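Local coordinates for protein exopolygalacturonate lyase (Vibrio vulnificus, PDB 5A29) that probably cleaves pectate by beta-elimination as a family 2 polysaccharide lyase, and binds a manganese ion, at residues V33-L44 / F90-T101. Residues are numbered along the deposited sequence; the frame is centred on the assembly and turned at random.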
loop_
_atom_site.group_PDB
_atom_site.type_symbol
_atom_site.label_atom_id
_atom_site.label_comp_id
_atom_site.label_asym_id
_atom_site.label_seq_id
_atom_site.Cartn_x
_atom_site.Cartn_y
_atom_site.Cartn_z
ATOM N N VAL A 33 8.172 -5.614 -23.805
ATOM C CA VAL A 33 7.333 -4.421 -24.006
ATOM C C VAL A 33 6.076 -4.770 -24.802
ATOM O O VAL A 33 4.988 -4.224 -24.564
ATOM C CB VAL A 33 8.113 -3.259 -24.705
ATOM C CG1 VAL A 33 7.167 -2.127 -25.072
ATOM C CG2 VAL A 33 9.224 -2.741 -23.818
ATOM N N GLN A 34 6.192 -5.706 -25.732
ATOM C CA GLN A 34 4.999 -6.067 -26.486
ATOM C C GLN A 34 3.979 -6.831 -25.610
ATOM O O GLN A 34 2.781 -6.673 -25.840
ATOM C CB GLN A 34 5.415 -6.934 -27.724
ATOM C CG GLN A 34 4.214 -7.553 -28.477
ATOM C CD GLN A 34 3.409 -6.458 -29.158
ATOM O OE1 GLN A 34 3.988 -5.589 -29.815
ATOM N NE2 GLN A 34 2.114 -6.393 -28.874
ATOM N N ALA A 35 4.431 -7.663 -24.659
ATOM C CA ALA A 35 3.468 -8.245 -23.697
ATOM C C ALA A 35 2.640 -7.150 -23.004
ATOM O O ALA A 35 1.389 -7.250 -22.858
ATOM C CB ALA A 35 4.172 -9.093 -22.660
ATOM N N VAL A 36 3.331 -6.131 -22.538
ATOM C CA VAL A 36 2.652 -5.012 -21.879
ATOM C C VAL A 36 1.722 -4.253 -22.821
ATOM O O VAL A 36 0.585 -3.855 -22.455
ATOM C CB VAL A 36 3.703 -4.074 -21.219
ATOM C CG1 VAL A 36 2.962 -2.904 -20.579
ATOM C CG2 VAL A 36 4.401 -4.918 -20.111
ATOM N N LYS A 37 2.179 -4.029 -24.055
ATOM C CA LYS A 37 1.265 -3.369 -25.045
ATOM C C LYS A 37 -0.002 -4.201 -25.321
ATOM O O LYS A 37 -1.140 -3.663 -25.354
ATOM C CB LYS A 37 2.032 -3.129 -26.382
ATOM C CG LYS A 37 1.139 -2.614 -27.534
ATOM C CD LYS A 37 2.045 -2.413 -28.786
ATOM C CE LYS A 37 1.358 -1.841 -30.039
ATOM N NZ LYS A 37 -0.096 -2.142 -30.138
ATOM N N THR A 38 0.163 -5.530 -25.399
ATOM C CA THR A 38 -0.975 -6.409 -25.570
ATOM C C THR A 38 -1.946 -6.325 -24.376
ATOM O O THR A 38 -3.155 -6.255 -24.520
ATOM C CB THR A 38 -0.521 -7.880 -25.746
ATOM O OG1 THR A 38 0.290 -7.991 -26.938
ATOM C CG2 THR A 38 -1.725 -8.849 -25.838
ATOM N N TYR A 39 -1.388 -6.385 -23.181
ATOM C CA TYR A 39 -2.207 -6.207 -21.963
ATOM C C TYR A 39 -2.928 -4.889 -22.004
ATOM O O TYR A 39 -4.152 -4.831 -21.751
ATOM C CB TYR A 39 -1.229 -6.247 -20.769
ATOM C CG TYR A 39 -1.836 -5.779 -19.468
ATOM C CD1 TYR A 39 -2.779 -6.555 -18.827
ATOM C CD2 TYR A 39 -1.439 -4.572 -18.889
ATOM C CE1 TYR A 39 -3.297 -6.179 -17.593
ATOM C CE2 TYR A 39 -2.019 -4.138 -17.664
ATOM C CZ TYR A 39 -2.889 -5.002 -17.011
ATOM O OH TYR A 39 -3.458 -4.679 -15.791
ATOM N N ILE A 40 -2.206 -3.796 -22.276
ATOM C CA ILE A 40 -2.893 -2.496 -22.313
ATOM C C ILE A 40 -4.044 -2.485 -23.324
ATOM O O ILE A 40 -5.149 -1.989 -23.036
ATOM C CB ILE A 40 -1.875 -1.353 -22.535
ATOM C CG1 ILE A 40 -0.974 -1.164 -21.265
ATOM C CG2 ILE A 40 -2.517 -0.051 -23.046
ATOM C CD1 ILE A 40 0.274 -0.289 -21.551
ATOM N N ASP A 41 -3.785 -3.035 -24.525
ATOM C CA ASP A 41 -4.824 -3.101 -25.566
ATOM C C ASP A 41 -6.033 -3.896 -25.104
ATOM O O ASP A 41 -7.131 -3.473 -25.346
ATOM C CB ASP A 41 -4.261 -3.749 -26.844
ATOM C CG ASP A 41 -3.263 -2.834 -27.558
ATOM O OD1 ASP A 41 -3.290 -1.604 -27.301
ATOM O OD2 ASP A 41 -2.425 -3.339 -28.342
ATOM N N ASN A 42 -5.807 -5.017 -24.416
ATOM C CA ASN A 42 -6.851 -5.850 -23.863
ATOM C C ASN A 42 -7.684 -5.078 -22.846
ATOM O O ASN A 42 -8.907 -5.074 -22.907
ATOM C CB ASN A 42 -6.270 -7.110 -23.221
ATOM C CG ASN A 42 -5.804 -8.131 -24.274
ATOM O OD1 ASN A 42 -6.255 -8.063 -25.437
ATOM N ND2 ASN A 42 -4.961 -9.058 -23.897
ATOM N N VAL A 43 -7.005 -4.413 -21.905
ATOM C CA VAL A 43 -7.729 -3.654 -20.891
ATOM C C VAL A 43 -8.591 -2.592 -21.515
ATOM O O VAL A 43 -9.742 -2.427 -21.104
ATOM C CB VAL A 43 -6.767 -2.992 -19.903
ATOM C CG1 VAL A 43 -7.545 -2.073 -18.963
ATOM C CG2 VAL A 43 -6.046 -4.080 -19.134
ATOM N N LEU A 44 -8.031 -1.832 -22.447
ATOM C CA LEU A 44 -8.776 -0.675 -23.004
ATOM C C LEU A 44 -9.976 -1.115 -23.885
ATOM O O LEU A 44 -10.952 -0.347 -24.057
ATOM C CB LEU A 44 -7.863 0.249 -23.803
ATOM C CG LEU A 44 -6.733 0.986 -23.009
ATOM C CD1 LEU A 44 -5.730 1.672 -23.935
ATOM C CD2 LEU A 44 -7.259 1.925 -21.920
ATOM N N PHE A 90 -2.744 1.045 -13.087
ATOM C CA PHE A 90 -2.931 1.067 -14.550
ATOM C C PHE A 90 -2.667 2.432 -15.168
ATOM O O PHE A 90 -2.044 2.509 -16.234
ATOM C CB PHE A 90 -4.326 0.519 -14.927
ATOM C CG PHE A 90 -4.497 0.304 -16.419
ATOM C CD1 PHE A 90 -3.832 -0.775 -17.040
ATOM C CD2 PHE A 90 -5.203 1.222 -17.205
ATOM C CE1 PHE A 90 -3.947 -0.958 -18.432
ATOM C CE2 PHE A 90 -5.338 1.036 -18.569
ATOM C CZ PHE A 90 -4.683 -0.045 -19.188
ATOM N N LEU A 91 -3.097 3.532 -14.495
ATOM C CA LEU A 91 -2.664 4.872 -14.885
ATOM C C LEU A 91 -1.150 4.993 -14.946
ATOM O O LEU A 91 -0.578 5.538 -15.932
ATOM C CB LEU A 91 -3.244 5.946 -13.973
ATOM C CG LEU A 91 -4.754 6.019 -13.860
ATOM C CD1 LEU A 91 -5.090 7.138 -12.840
ATOM C CD2 LEU A 91 -5.412 6.334 -15.223
ATOM N N ARG A 92 -0.466 4.486 -13.926
ATOM C CA ARG A 92 0.966 4.527 -13.921
ATOM C C ARG A 92 1.557 3.705 -15.078
ATOM O O ARG A 92 2.569 4.085 -15.585
ATOM C CB ARG A 92 1.534 4.036 -12.588
ATOM C CG ARG A 92 1.269 4.992 -11.397
ATOM C CD ARG A 92 1.846 4.375 -10.099
ATOM N NE ARG A 92 1.624 5.338 -8.971
ATOM C CZ ARG A 92 0.591 5.214 -8.093
ATOM N NH1 ARG A 92 -0.227 4.196 -8.151
ATOM N NH2 ARG A 92 0.413 6.089 -7.095
ATOM N N ALA A 93 0.967 2.547 -15.419
ATOM C CA ALA A 93 1.492 1.778 -16.573
ATOM C C ALA A 93 1.296 2.540 -17.865
ATOM O O ALA A 93 2.214 2.549 -18.679
ATOM C CB ALA A 93 0.728 0.452 -16.678
ATOM N N LEU A 94 0.147 3.221 -18.028
ATOM C CA LEU A 94 -0.109 4.033 -19.272
ATOM C C LEU A 94 0.909 5.131 -19.403
ATOM O O LEU A 94 1.502 5.366 -20.487
ATOM C CB LEU A 94 -1.512 4.611 -19.294
ATOM C CG LEU A 94 -2.675 3.647 -19.504
ATOM C CD1 LEU A 94 -4.010 4.383 -19.390
ATOM C CD2 LEU A 94 -2.586 2.918 -20.872
ATOM N N THR A 95 1.128 5.887 -18.326
ATOM C CA THR A 95 2.105 6.968 -18.442
ATOM C C THR A 95 3.493 6.394 -18.622
ATOM O O THR A 95 4.305 6.947 -19.405
ATOM C CB THR A 95 2.067 7.964 -17.199
ATOM O OG1 THR A 95 2.418 7.265 -15.981
ATOM C CG2 THR A 95 0.770 8.685 -17.065
ATOM N N ALA A 96 3.820 5.268 -17.937
ATOM C CA ALA A 96 5.121 4.639 -18.164
ATOM C C ALA A 96 5.309 4.202 -19.658
ATOM O O ALA A 96 6.424 4.321 -20.218
ATOM C CB ALA A 96 5.349 3.428 -17.218
ATOM N N MET A 97 4.250 3.660 -20.246
ATOM C CA MET A 97 4.344 3.151 -21.646
ATOM C C MET A 97 4.619 4.346 -22.588
ATOM O O MET A 97 5.437 4.247 -23.520
ATOM C CB MET A 97 3.007 2.547 -22.046
ATOM C CG MET A 97 3.086 1.852 -23.400
ATOM S SD MET A 97 4.141 0.357 -23.336
ATOM C CE MET A 97 3.509 -0.505 -24.782
ATOM N N SER A 98 4.006 5.498 -22.324
ATOM C CA SER A 98 4.334 6.667 -23.176
ATOM C C SER A 98 5.781 7.091 -22.971
ATOM O O SER A 98 6.468 7.512 -23.942
ATOM C CB SER A 98 3.394 7.873 -22.939
ATOM O OG SER A 98 2.178 7.659 -23.577
ATOM N N VAL A 99 6.297 7.017 -21.746
ATOM C CA VAL A 99 7.709 7.376 -21.525
ATOM C C VAL A 99 8.635 6.453 -22.322
ATOM O O VAL A 99 9.601 6.900 -22.999
ATOM C CB VAL A 99 8.106 7.270 -20.003
ATOM C CG1 VAL A 99 9.618 7.215 -19.790
ATOM C CG2 VAL A 99 7.485 8.398 -19.224
ATOM N N VAL A 100 8.390 5.152 -22.244
ATOM C CA VAL A 100 9.394 4.240 -22.821
ATOM C C VAL A 100 9.247 4.124 -24.339
ATOM O O VAL A 100 10.186 3.775 -25.005
ATOM C CB VAL A 100 9.440 2.831 -22.196
ATOM C CG1 VAL A 100 9.747 2.926 -20.693
ATOM C CG2 VAL A 100 8.216 1.984 -22.462
ATOM N N THR A 101 8.050 4.311 -24.837
ATOM C CA THR A 101 7.827 4.180 -26.277
ATOM C C THR A 101 7.972 5.508 -27.028
ATOM O O THR A 101 8.059 5.488 -28.239
ATOM C CB THR A 101 6.485 3.557 -26.652
ATOM O OG1 THR A 101 5.443 4.399 -26.217
ATOM C CG2 THR A 101 6.312 2.105 -26.127
#
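Where Ile40 faces Leu94, with CA atoms 7.7 Å apart, segments 33-44 and 90-101 of helices 27-46 and 88-101 run roughly antiparallel, their N-to-C directions 131° apart and their axes 11.3 Å apart at closest approach, a wide spacing that large side chains fill. Phe90 is a knob in the hole formed by Tyr39, Ile40, Val43 and Leu44; its CG is anti to the backbone N (chi1 -171°), which sends the ring across to the facing helix. Val43 CG1 lies over one ring face, 3.9 Å from the Phe90 centroid in a CH-pi contact. At the ring's edge, close to its plane, Tyr39 CE2 comes to 3.8 Å from Phe90 CE1, and Leu44 CD2 meets the CE2 corner. The two aromatic planes are inclined at 73° in an oblique pairing; Phe506, by contrast, packs edge-to-face with Tyr39. Between the two ends of the contact, Ile40 uses its branches separately: CG2 touches Leu94 CD2 at 3.7 Å, and CD1 lies against CB and CG of Met97. The Met97 chain, bent at chi2, carries its methyl over the backbone of the other helix, where CE is tightly packed at 3.4 Å from Lys37 CB and also meets Val33 CG1. Lys37 leads its amine away from this apolar surface into a weakly hydrogen-bonded salt bridge with Asp41 OD2, one turn on. Tyr106 of helix 105-120 touches both Lys37 and Met97. No hydrogen bond joins the two segments, so they are held together by interlocking apolar side chains, with an aromatic knob at one end and the Met97 thioether at the other, in a largely buried helix pair away from the manganese site.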